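Long-range contacts in cycloserine biosynthesis protein DcsG (Streptomyces lavendulae, PDB 6JIL), which catalyses the ATP-dependent, magnesium-requiring ring closure of O-ureido-D-serine to the antibiotic D-cycloserine: residues A[104-109]-A[173-178]; A[91-96]-A[137-142]; A[16-21]-A[277-282]. All coordinates share one frame; numbering follows the deposited sequence.

Interaction 1: residues A[104-109]-A[173-178]; sequences PVIPTT and ILQPYV. With ADP (adenosine-5'-diphosphate), chain G.
Q175 reaches across to T108 with its amide nitrogen: NE2 of Q175 lies 2.8 Å from OG1 of T108, the N-H aims at the oxygen nearly straight (170°), and the hydroxyl sits in the plane of the amide. The T108 hydroxyl spends its own proton on the carbonyl O of I106, 2.7 Å from OG1, which it approaches from above the carbonyl plane. That relay fixes the amide flip, so the other end of Q175, OE1, is left to accept from N6 of the adenine 3.2 Å away and from K137. P176 O also accepts from adenine N6, and V178 N gives to N1, 2.9 Å away. Glutamine suits the place because one side chain must both give and take.

Two backbone bonds join T109 and L174 as an antiparallel hydrogen-bonded pair: T109 N to L174 O at 2.9 Å, and L174 N to T109 O at 2.7 Å. Beyond this pair the loop leaves the strand, and P107 O rests instead against CB of Q175 and the ring CD of P176.

Packing fills the rest. T108 CG2 meets I173 CG2 at 3.5 Å, a methyl group beside the strand while the hydroxyl of the same residue does the bonding. I106 lies across the Q175 amide at about a right angle, its CG2 against CD; its extended CG1 branch (chi2 179°) carries CD1 to V178 CG2, 3.8 Å away. The branched, apolar I106, with CD1 over the base near N6, and V178, beside N1, lie on one side of the adenine; the Y177 ring turns one face to C2 from the other.

Reading the adenine edge through the backbone of a strand end and the linker after it is characteristic of the nucleotide pocket of the ATP-grasp fold.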
loop_
_atom_site.group_PDB
_atom_site.type_symbol
_atom_site.label_atom_id
_atom_site.label_comp_id
_atom_site.label_asym_id
_atom_site.label_seq_id
_atom_site.Cartn_x
_atom_site.Cartn_y
_atom_site.Cartn_z
ATOM N N PRO A 104 -3.802 14.209 -7.480
ATOM C CA PRO A 104 -4.193 13.493 -8.699
ATOM C C PRO A 104 -4.149 11.977 -8.530
ATOM O O PRO A 104 -3.113 11.413 -8.213
ATOM C CB PRO A 104 -3.178 13.989 -9.728
ATOM C CG PRO A 104 -1.962 14.227 -8.895
ATOM C CD PRO A 104 -2.525 14.915 -7.673
ATOM N N VAL A 105 -5.282 11.323 -8.741
ATOM C CA VAL A 105 -5.346 9.877 -8.606
ATOM C C VAL A 105 -5.981 9.237 -9.831
ATOM O O VAL A 105 -6.612 9.907 -10.640
ATOM C CB VAL A 105 -6.169 9.459 -7.365
ATOM C CG1 VAL A 105 -5.614 10.114 -6.129
ATOM C CG2 VAL A 105 -7.621 9.843 -7.550
ATOM N N ILE A 106 -5.805 7.930 -9.961
ATOM C CA ILE A 106 -6.383 7.198 -11.069
ATOM C C ILE A 106 -7.890 7.235 -10.875
ATOM O O ILE A 106 -8.375 6.980 -9.772
ATOM C CB ILE A 106 -5.928 5.717 -11.069
ATOM C CG1 ILE A 106 -4.440 5.624 -11.436
ATOM C CG2 ILE A 106 -6.789 4.906 -12.034
ATOM C CD1 ILE A 106 -3.891 4.197 -11.444
ATOM N N PRO A 107 -8.645 7.592 -11.929
ATOM C CA PRO A 107 -10.105 7.633 -11.805
ATOM C C PRO A 107 -10.520 6.329 -11.123
ATOM O O PRO A 107 -10.295 5.243 -11.657
ATOM C CB PRO A 107 -10.560 7.725 -13.259
ATOM C CG PRO A 107 -9.472 8.563 -13.875
ATOM C CD PRO A 107 -8.214 7.973 -13.286
ATOM N N THR A 108 -11.119 6.451 -9.939
ATOM C CA THR A 108 -11.496 5.299 -9.128
ATOM C C THR A 108 -12.960 5.224 -8.717
ATOM O O THR A 108 -13.497 6.174 -8.156
ATOM C CB THR A 108 -10.628 5.285 -7.851
ATOM O OG1 THR A 108 -9.268 4.993 -8.204
ATOM C CG2 THR A 108 -11.141 4.267 -6.850
ATOM N N THR A 109 -13.591 4.080 -8.980
ATOM C CA THR A 109 -14.997 3.850 -8.627
ATOM C C THR A 109 -15.140 2.727 -7.600
ATOM O O THR A 109 -14.797 1.578 -7.875
ATOM C CB THR A 109 -15.827 3.475 -9.869
ATOM O OG1 THR A 109 -15.958 4.623 -10.709
ATOM C CG2 THR A 109 -17.212 2.976 -9.466
ATOM N N ILE A 173 -12.871 -1.877 -6.085
ATOM C CA ILE A 173 -12.545 -0.679 -6.834
ATOM C C ILE A 173 -12.446 -0.987 -8.318
ATOM O O ILE A 173 -11.855 -1.986 -8.716
ATOM C CB ILE A 173 -11.215 -0.046 -6.335
ATOM C CG1 ILE A 173 -11.484 0.765 -5.067
ATOM C CG2 ILE A 173 -10.614 0.855 -7.400
ATOM C CD1 ILE A 173 -10.261 1.407 -4.485
ATOM N N LEU A 174 -13.061 -0.130 -9.126
ATOM C CA LEU A 174 -13.034 -0.260 -10.577
ATOM C C LEU A 174 -12.247 0.932 -11.101
ATOM O O LEU A 174 -12.536 2.071 -10.741
ATOM C CB LEU A 174 -14.456 -0.218 -11.153
ATOM C CG LEU A 174 -15.452 -1.291 -10.706
ATOM C CD1 LEU A 174 -16.801 -1.055 -11.377
ATOM C CD2 LEU A 174 -14.920 -2.665 -11.061
ATOM N N GLN A 175 -11.239 0.677 -11.929
ATOM C CA GLN A 175 -10.447 1.767 -12.496
ATOM C C GLN A 175 -10.159 1.509 -13.961
ATOM O O GLN A 175 -10.055 0.365 -14.395
ATOM C CB GLN A 175 -9.084 1.916 -11.799
ATOM C CG GLN A 175 -9.093 2.008 -10.297
ATOM C CD GLN A 175 -7.686 2.064 -9.721
ATOM O OE1 GLN A 175 -6.828 1.255 -10.071
ATOM N NE2 GLN A 175 -7.446 3.017 -8.831
ATOM N N PRO A 176 -10.040 2.579 -14.751
ATOM C CA PRO A 176 -9.739 2.345 -16.159
ATOM C C PRO A 176 -8.283 1.892 -16.185
ATOM O O PRO A 176 -7.504 2.281 -15.318
ATOM C CB PRO A 176 -9.916 3.722 -16.782
ATOM C CG PRO A 176 -9.556 4.651 -15.657
ATOM C CD PRO A 176 -10.267 4.011 -14.488
ATOM N N TYR A 177 -7.919 1.062 -17.153
ATOM C CA TYR A 177 -6.541 0.610 -17.252
ATOM C C TYR A 177 -5.672 1.739 -17.804
ATOM O O TYR A 177 -5.903 2.215 -18.917
ATOM C CB TYR A 177 -6.424 -0.600 -18.181
ATOM C CG TYR A 177 -5.046 -1.205 -18.141
ATOM C CD1 TYR A 177 -4.671 -2.057 -17.103
ATOM C CD2 TYR A 177 -4.086 -0.864 -19.090
ATOM C CE1 TYR A 177 -3.371 -2.549 -17.006
ATOM C CE2 TYR A 177 -2.778 -1.349 -19.000
ATOM C CZ TYR A 177 -2.428 -2.187 -17.954
ATOM O OH TYR A 177 -1.136 -2.648 -17.836
ATOM N N VAL A 178 -4.682 2.166 -17.022
ATOM C CA VAL A 178 -3.762 3.230 -17.426
ATOM C C VAL A 178 -2.780 2.642 -18.438
ATOM O O VAL A 178 -1.891 1.870 -18.084
ATOM C CB VAL A 178 -3.001 3.791 -16.201
ATOM C CG1 VAL A 178 -1.904 4.758 -16.644
ATOM C CG2 VAL A 178 -3.983 4.495 -15.273
HETATM P PB ADP G . -1.754 -3.909 -4.877
HETATM O O1B ADP G . -0.259 -3.726 -5.455
HETATM O O2B ADP G . -1.852 -3.274 -3.492
HETATM O O3B ADP G . -2.061 -5.419 -4.773
HETATM P PA ADP G . -2.264 -2.275 -7.030
HETATM O O1A ADP G . -3.078 -1.067 -7.144
HETATM O O2A ADP G . -0.764 -1.827 -6.750
HETATM O O3A ADP G . -2.876 -3.195 -5.828
HETATM O "O5'" ADP G . -2.392 -3.099 -8.406
HETATM C "C5'" ADP G . -1.344 -4.066 -8.485
HETATM C "C4'" ADP G . -0.690 -3.963 -9.870
HETATM O "O4'" ADP G . -1.699 -4.044 -10.901
HETATM C "C3'" ADP G . 0.025 -2.629 -10.043
HETATM O "O3'" ADP G . 1.378 -2.694 -9.608
HETATM C "C2'" ADP G . -0.115 -2.354 -11.542
HETATM O "O2'" ADP G . 0.969 -2.916 -12.287
HETATM C "C1'" ADP G . -1.474 -2.999 -11.898
HETATM N N9 ADP G . -2.575 -1.995 -11.889
HETATM C C8 ADP G . -3.564 -1.856 -10.945
HETATM N N7 ADP G . -4.391 -0.911 -11.284
HETATM C C5 ADP G . -4.001 -0.375 -12.458
HETATM C C6 ADP G . -4.605 0.503 -13.398
HETATM N N6 ADP G . -5.773 1.183 -13.085
HETATM N N1 ADP G . -4.031 0.647 -14.608
HETATM C C2 ADP G . -2.921 -0.012 -14.944
HETATM N N3 ADP G . -2.324 -0.850 -14.099
HETATM C C4 ADP G . -2.818 -1.061 -12.865
#

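Interaction 2: residues A[91-96]-A[137-142]; sequences DKRYLA and KPTDGC. With ADP (adenosine-5'-diphosphate), chain G.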
loop_
_atom_site.group_PDB
_atom_site.type_symbol
_atom_site.label_atom_id
_atom_site.label_comp_id
_atom_site.label_asym_id
_atom_site.label_seq_id
_atom_site.Cartn_x
_atom_site.Cartn_y
_atom_site.Cartn_z
ATOM N N ASP A 91 -7.213 0.231 3.269
ATOM C CA ASP A 91 -8.392 0.228 2.401
ATOM C C ASP A 91 -8.217 1.287 1.322
ATOM O O ASP A 91 -8.230 2.482 1.608
ATOM C CB ASP A 91 -9.655 0.500 3.220
ATOM C CG ASP A 91 -10.924 0.461 2.378
ATOM O OD1 ASP A 91 -12.014 0.285 2.967
ATOM O OD2 ASP A 91 -10.845 0.619 1.141
ATOM N N LYS A 92 -8.057 0.836 0.081
ATOM C CA LYS A 92 -7.834 1.733 -1.045
ATOM C C LYS A 92 -8.878 2.824 -1.243
ATOM O O LYS A 92 -8.762 3.641 -2.156
ATOM C CB LYS A 92 -7.657 0.926 -2.331
ATOM C CG LYS A 92 -6.285 0.260 -2.439
ATOM C CD LYS A 92 -6.172 -0.574 -3.711
ATOM C CE LYS A 92 -4.754 -1.086 -3.924
ATOM N NZ LYS A 92 -4.274 -1.888 -2.766
ATOM N N ARG A 93 -9.893 2.843 -0.389
ATOM C CA ARG A 93 -10.904 3.883 -0.475
ATOM C C ARG A 93 -10.260 5.224 -0.106
ATOM O O ARG A 93 -10.868 6.281 -0.271
ATOM C CB ARG A 93 -12.074 3.567 0.457
ATOM C CG ARG A 93 -13.002 2.507 -0.109
ATOM C CD ARG A 93 -13.702 1.739 0.979
ATOM N NE ARG A 93 -14.530 2.592 1.819
ATOM C CZ ARG A 93 -14.997 2.223 3.006
ATOM N NH1 ARG A 93 -14.708 1.016 3.478
ATOM N NH2 ARG A 93 -15.742 3.059 3.720
ATOM N N TYR A 94 -9.020 5.180 0.377
ATOM C CA TYR A 94 -8.321 6.413 0.726
ATOM C C TYR A 94 -8.054 7.235 -0.543
ATOM O O TYR A 94 -7.755 8.427 -0.469
ATOM C CB TYR A 94 -7.005 6.106 1.476
ATOM C CG TYR A 94 -6.033 5.217 0.719
ATOM C CD1 TYR A 94 -5.452 5.643 -0.479
ATOM C CD2 TYR A 94 -5.750 3.927 1.161
ATOM C CE1 TYR A 94 -4.627 4.804 -1.218
ATOM C CE2 TYR A 94 -4.924 3.077 0.426
ATOM C CZ TYR A 94 -4.372 3.518 -0.764
ATOM O OH TYR A 94 -3.608 2.669 -1.531
ATOM N N LEU A 95 -8.164 6.606 -1.710
ATOM C CA LEU A 95 -7.937 7.323 -2.970
ATOM C C LEU A 95 -8.953 8.446 -3.186
ATOM O O LEU A 95 -8.669 9.412 -3.889
ATOM C CB LEU A 95 -7.985 6.368 -4.169
ATOM C CG LEU A 95 -6.836 5.369 -4.338
ATOM C CD1 LEU A 95 -7.178 4.431 -5.468
ATOM C CD2 LEU A 95 -5.522 6.094 -4.618
ATOM N N ALA A 96 -10.136 8.320 -2.591
ATOM C CA ALA A 96 -11.160 9.354 -2.735
ATOM C C ALA A 96 -10.837 10.527 -1.816
ATOM O O ALA A 96 -11.131 11.679 -2.138
ATOM C CB ALA A 96 -12.536 8.792 -2.414
ATOM N N LYS A 137 -10.269 -4.798 -8.522
ATOM C CA LYS A 137 -9.407 -5.095 -7.391
ATOM C C LYS A 137 -10.124 -4.785 -6.088
ATOM O O LYS A 137 -10.960 -3.884 -6.032
ATOM C CB LYS A 137 -8.134 -4.248 -7.462
ATOM C CG LYS A 137 -8.362 -2.806 -7.038
ATOM C CD LYS A 137 -7.103 -1.949 -7.103
ATOM C CE LYS A 137 -6.746 -1.564 -8.526
ATOM N NZ LYS A 137 -5.642 -0.558 -8.564
ATOM N N PRO A 138 -9.815 -5.545 -5.028
ATOM C CA PRO A 138 -10.423 -5.333 -3.715
ATOM C C PRO A 138 -9.762 -4.099 -3.110
ATOM O O PRO A 138 -8.599 -3.820 -3.385
ATOM C CB PRO A 138 -10.056 -6.603 -2.964
ATOM C CG PRO A 138 -8.702 -6.921 -3.528
ATOM C CD PRO A 138 -8.922 -6.716 -5.007
ATOM N N THR A 139 -10.495 -3.350 -2.298
ATOM C CA THR A 139 -9.911 -2.163 -1.684
ATOM C C THR A 139 -8.960 -2.568 -0.570
ATOM O O THR A 139 -8.082 -1.792 -0.176
ATOM C CB THR A 139 -10.972 -1.270 -1.071
ATOM O OG1 THR A 139 -11.624 -1.981 -0.014
ATOM C CG2 THR A 139 -11.982 -0.858 -2.118
ATOM N N ASP A 140 -9.150 -3.780 -0.052
ATOM C CA ASP A 140 -8.312 -4.279 1.031
ATOM C C ASP A 140 -7.422 -5.447 0.621
ATOM O O ASP A 140 -7.669 -6.596 0.998
ATOM C CB ASP A 140 -9.171 -4.659 2.249
ATOM C CG ASP A 140 -10.236 -5.706 1.937
ATOM O OD1 ASP A 140 -10.864 -6.201 2.897
ATOM O OD2 ASP A 140 -10.461 -6.036 0.753
ATOM N N GLY A 141 -6.376 -5.139 -0.147
ATOM C CA GLY A 141 -5.447 -6.162 -0.594
ATOM C C GLY A 141 -4.041 -5.626 -0.790
ATOM O O GLY A 141 -3.756 -4.472 -0.472
ATOM N N CYS A 142 -3.160 -6.480 -1.301
ATOM C CA CYS A 142 -1.772 -6.122 -1.582
ATOM C C CYS A 142 -1.122 -7.232 -2.387
ATOM O O CYS A 142 -1.709 -8.301 -2.592
ATOM C CB CYS A 142 -0.969 -5.913 -0.286
ATOM S SG CYS A 142 -0.618 -7.418 0.694
HETATM P PB ADP G . -1.754 -3.909 -4.877
HETATM O O1B ADP G . -0.259 -3.726 -5.455
HETATM O O2B ADP G . -1.852 -3.274 -3.492
HETATM O O3B ADP G . -2.061 -5.419 -4.773
HETATM P PA ADP G . -2.264 -2.275 -7.030
HETATM O O1A ADP G . -3.078 -1.067 -7.144
HETATM O O2A ADP G . -0.764 -1.827 -6.750
HETATM O O3A ADP G . -2.876 -3.195 -5.828
HETATM O "O5'" ADP G . -2.392 -3.099 -8.406
HETATM C "C5'" ADP G . -1.344 -4.066 -8.485
HETATM C "C4'" ADP G . -0.690 -3.963 -9.870
HETATM O "O4'" ADP G . -1.699 -4.044 -10.901
HETATM C "C3'" ADP G . 0.025 -2.629 -10.043
HETATM O "O3'" ADP G . 1.378 -2.694 -9.608
HETATM C "C2'" ADP G . -0.115 -2.354 -11.542
HETATM O "O2'" ADP G . 0.969 -2.916 -12.287
HETATM C "C1'" ADP G . -1.474 -2.999 -11.898
HETATM N N9 ADP G . -2.575 -1.995 -11.889
HETATM C C8 ADP G . -3.564 -1.856 -10.945
HETATM N N7 ADP G . -4.391 -0.911 -11.284
HETATM C C5 ADP G . -4.001 -0.375 -12.458
HETATM C C6 ADP G . -4.605 0.503 -13.398
HETATM N N6 ADP G . -5.773 1.183 -13.085
HETATM N N1 ADP G . -4.031 0.647 -14.608
HETATM C C2 ADP G . -2.921 -0.012 -14.944
HETATM N N3 ADP G . -2.324 -0.850 -14.099
HETATM C C4 ADP G . -2.818 -1.061 -12.865
HETATM O O HOH W 1 -5.111 -1.836 0.312
HETATM O O HOH W 2 -6.076 -3.957 -3.389
#
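K92 and K137 cross at about a right angle, touching through their methylenes, CD of K92 to CD of K137 at 3.8 Å, while their ammonium groups part toward different portions of ADP. K92 runs extended from CB to CE and bends only at its last torsion (chi4 57°), which turns NZ to the beta-phosphate oxygen O2B, 2.9 Å away. K137 starts between its backbone N and carbonyl carbon and bends again at chi3 (76°); its NZ ends 3.0 Å from the alpha-phosphate oxygen O1A and 3.0 Å from adenine N7, and Q175 also accepts from it. Lysine suits both places: a long apolar shaft packs against its neighbour, and a cation is delivered at the end.

The K92 backbone N gives an almost straight bond (173°) to T139 O, 2.6 Å away, though the donor is tilted from the carbonyl plane. CB and CG of K92 lie over the same carbonyl oxygen, so the base of the lysine is set by the T139 backbone. Two waters accept from K92 NZ.

D91 and T139 lie side by side, pointing the same way, with OD2 of D91 2.9 Å from OG1 of T139. D91 precedes the turn into helix 94-100, where a capping bond from R93 N to its OD2 is less certain, and its OD1 makes a salt bridge with R93 NH1. The aliphatic CG of R93 comes obliquely onto the T139 methyl, CG2.

Two cations held within a buried contact would be costly without anions, and the diphosphate supplies some of that charge. K92 also lies beside E269 and near a bound magnesium ion. The lysine pair would be expected to spread positive charge along both phosphates, while K137 also grips the base.

Interaction 3: residues A[16-21]-A[277-282]; sequences DYDMPP and LNLTFS
D18 lays its carboxylate against the backbone turn L277-L279, taking amide protons with both oxygens. OD1 of D18 accepts from L277 N at 2.7 Å (163°) and OD2 from L279 N at 2.9 Å; each donor comes in on the syn side but about 30° out of the carboxylate plane. N278 N, between them, adds a weak bond to OD1. With CG beside its backbone N (chi1 -63°), D18 carries the carboxylate over to the turn. A short acid fits here: its two oxygens can serve a row of neighbouring N-H groups at the start of the 3-10 segment 279-281, and the charge would be favoured by them. R54 adds a long, weak ion pair to OD1. A water donates to OD2, 2.6 Å off, and accepts from T280 N.

L279 packs against the acid, its CG 3.4 Å from OD2 of D18 and its CD1 near CB of the same residue. P21, on the first turn of helix 19-28, turns its ring toward the 3-10 segment: CG meets the T280 methyl CG2 obliquely at 3.7 Å and approaches L279 CB. The same T280 methyl sits 3.6 Å from Y17 O. Proline suits the first turn of a helix, where no backbone N-H is needed for bonding within the helix.

D16 precedes the turn that leads into that helix, its OD1 accepting weakly from D18 N and M19 N, and so steadies the backbone from which D18 reaches out. N278 points away from the contact, its OD1 held by R220, a probable active-site residue. The contact thus joins the start of helix 19-28, beside strand 50-55, to the link between strand 265-271 and helix 285-296, with A286 of that helix against L279 and strand 195-202 against N278.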
loop_
_atom_site.group_PDB
_atom_site.type_symbol
_atom_site.label_atom_id
_atom_site.label_comp_id
_atom_site.label_asym_id
_atom_site.label_seq_id
_atom_site.Cartn_x
_atom_site.Cartn_y
_atom_site.Cartn_z
ATOM N N ASP A 16 10.216 -10.234 2.559
ATOM C CA ASP A 16 10.364 -8.916 3.168
ATOM C C ASP A 16 11.837 -8.557 3.065
ATOM O O ASP A 16 12.580 -8.672 4.040
ATOM C CB ASP A 16 9.950 -8.952 4.642
ATOM C CG ASP A 16 10.050 -7.589 5.315
ATOM O OD1 ASP A 16 10.511 -6.624 4.664
ATOM O OD2 ASP A 16 9.665 -7.483 6.500
ATOM N N TYR A 17 12.252 -8.133 1.876
ATOM C CA TYR A 17 13.647 -7.777 1.625
ATOM C C TYR A 17 14.140 -6.664 2.537
ATOM O O TYR A 17 15.344 -6.493 2.707
ATOM C CB TYR A 17 13.822 -7.378 0.156
ATOM C CG TYR A 17 13.114 -8.336 -0.762
ATOM C CD1 TYR A 17 12.104 -7.897 -1.615
ATOM C CD2 TYR A 17 13.379 -9.704 -0.703
ATOM C CE1 TYR A 17 11.367 -8.804 -2.384
ATOM C CE2 TYR A 17 12.648 -10.616 -1.464
ATOM C CZ TYR A 17 11.645 -10.162 -2.298
ATOM O OH TYR A 17 10.905 -11.068 -3.029
ATOM N N ASP A 18 13.208 -5.937 3.147
ATOM C CA ASP A 18 13.557 -4.832 4.031
ATOM C C ASP A 18 13.993 -5.233 5.447
ATOM O O ASP A 18 14.796 -4.537 6.068
ATOM C CB ASP A 18 12.376 -3.855 4.125
ATOM C CG ASP A 18 12.032 -3.211 2.785
ATOM O OD1 ASP A 18 10.824 -2.998 2.523
ATOM O OD2 ASP A 18 12.962 -2.908 1.999
HETATM N N MSE A 19 13.488 -6.349 5.956
HETATM C CA MSE A 19 13.824 -6.750 7.323
HETATM C C MSE A 19 15.316 -6.838 7.659
HETATM O O MSE A 19 15.754 -6.287 8.666
HETATM C CB MSE A 19 13.148 -8.071 7.689
HETATM C CG MSE A 19 13.038 -8.274 9.198
HETATM SE SE MSE A 19 11.957 -6.888 10.078
HETATM C CE MSE A 19 10.203 -7.595 9.632
ATOM N N PRO A 20 16.111 -7.537 6.831
ATOM C CA PRO A 20 17.549 -7.638 7.124
ATOM C C PRO A 20 18.224 -6.267 7.274
ATOM O O PRO A 20 18.865 -5.991 8.287
ATOM C CB PRO A 20 18.092 -8.432 5.934
ATOM C CG PRO A 20 16.941 -9.324 5.571
ATOM C CD PRO A 20 15.742 -8.382 5.679
ATOM N N PRO A 21 18.092 -5.391 6.264
ATOM C CA PRO A 21 18.724 -4.075 6.390
ATOM C C PRO A 21 18.109 -3.205 7.499
ATOM O O PRO A 21 18.810 -2.414 8.134
ATOM C CB PRO A 21 18.539 -3.470 4.997
ATOM C CG PRO A 21 17.289 -4.124 4.505
ATOM C CD PRO A 21 17.459 -5.545 4.940
ATOM N N LEU A 277 9.328 -1.012 1.489
ATOM C CA LEU A 277 9.994 0.276 1.303
ATOM C C LEU A 277 11.144 0.305 0.295
ATOM O O LEU A 277 11.597 1.382 -0.081
ATOM C CB LEU A 277 10.472 0.781 2.665
ATOM C CG LEU A 277 9.332 1.051 3.651
ATOM C CD1 LEU A 277 9.858 1.096 5.077
ATOM C CD2 LEU A 277 8.655 2.365 3.292
ATOM N N ASN A 278 11.610 -0.865 -0.137
ATOM C CA ASN A 278 12.715 -0.969 -1.096
ATOM C C ASN A 278 14.014 -0.409 -0.522
ATOM O O ASN A 278 14.799 0.230 -1.231
ATOM C CB ASN A 278 12.374 -0.232 -2.401
ATOM C CG ASN A 278 11.166 -0.818 -3.102
ATOM O OD1 ASN A 278 11.099 -2.018 -3.335
ATOM N ND2 ASN A 278 10.207 0.030 -3.443
ATOM N N LEU A 279 14.241 -0.659 0.763
ATOM C CA LEU A 279 15.437 -0.175 1.444
ATOM C C LEU A 279 16.737 -0.591 0.765
ATOM O O LEU A 279 17.690 0.186 0.716
ATOM C CB LEU A 279 15.452 -0.672 2.893
ATOM C CG LEU A 279 14.270 -0.264 3.778
ATOM C CD1 LEU A 279 14.471 -0.812 5.190
ATOM C CD2 LEU A 279 14.141 1.255 3.798
ATOM N N THR A 280 16.774 -1.808 0.235
ATOM C CA THR A 280 17.976 -2.323 -0.406
ATOM C C THR A 280 18.286 -1.711 -1.771
ATOM O O THR A 280 19.287 -2.064 -2.402
ATOM C CB THR A 280 17.917 -3.869 -0.524
ATOM O OG1 THR A 280 16.842 -4.253 -1.390
ATOM C CG2 THR A 280 17.679 -4.490 0.851
ATOM N N PHE A 281 17.437 -0.793 -2.226
ATOM C CA PHE A 281 17.663 -0.121 -3.507
ATOM C C PHE A 281 18.209 1.289 -3.308
ATOM O O PHE A 281 18.413 2.018 -4.274
ATOM C CB PHE A 281 16.372 -0.022 -4.325
ATOM C CG PHE A 281 15.975 -1.299 -4.996
ATOM C CD1 PHE A 281 15.282 -2.282 -4.300
ATOM C CD2 PHE A 281 16.270 -1.507 -6.339
ATOM C CE1 PHE A 281 14.884 -3.450 -4.932
ATOM C CE2 PHE A 281 15.879 -2.673 -6.980
ATOM C CZ PHE A 281 15.183 -3.646 -6.276
ATOM N N SER A 282 18.423 1.674 -2.055
ATOM C CA SER A 282 18.944 3.001 -1.728
ATOM C C SER A 282 20.171 2.790 -0.859
ATOM O O SER A 282 20.273 1.766 -0.194
ATOM C CB SER A 282 17.904 3.788 -0.936
ATOM O OG SER A 282 17.705 3.198 0.338
HETATM O O HOH W 3 14.268 -3.716 -0.077
#

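Interactions 1 and 2 are neighbours, their centres 11 Å apart, on strands 172-176 and 133-138, which lie side by side in one antiparallel sheet; their segments alternate along the chain. They meet where K137 joins Q175 and where I173 packs on K92 and T139, and together they line one ADP site, interaction 1 at the adenine and interaction 2 reaching the phosphates. Interaction 3 stands apart, centred 29 Å from interaction 1 and 24 Å from interaction 2. It pairs the N-terminal region with a late loop and so encloses both others in sequence. One group thus holds nucleotide, while the other ties distant chain regions beside the probable active-site arginine R220.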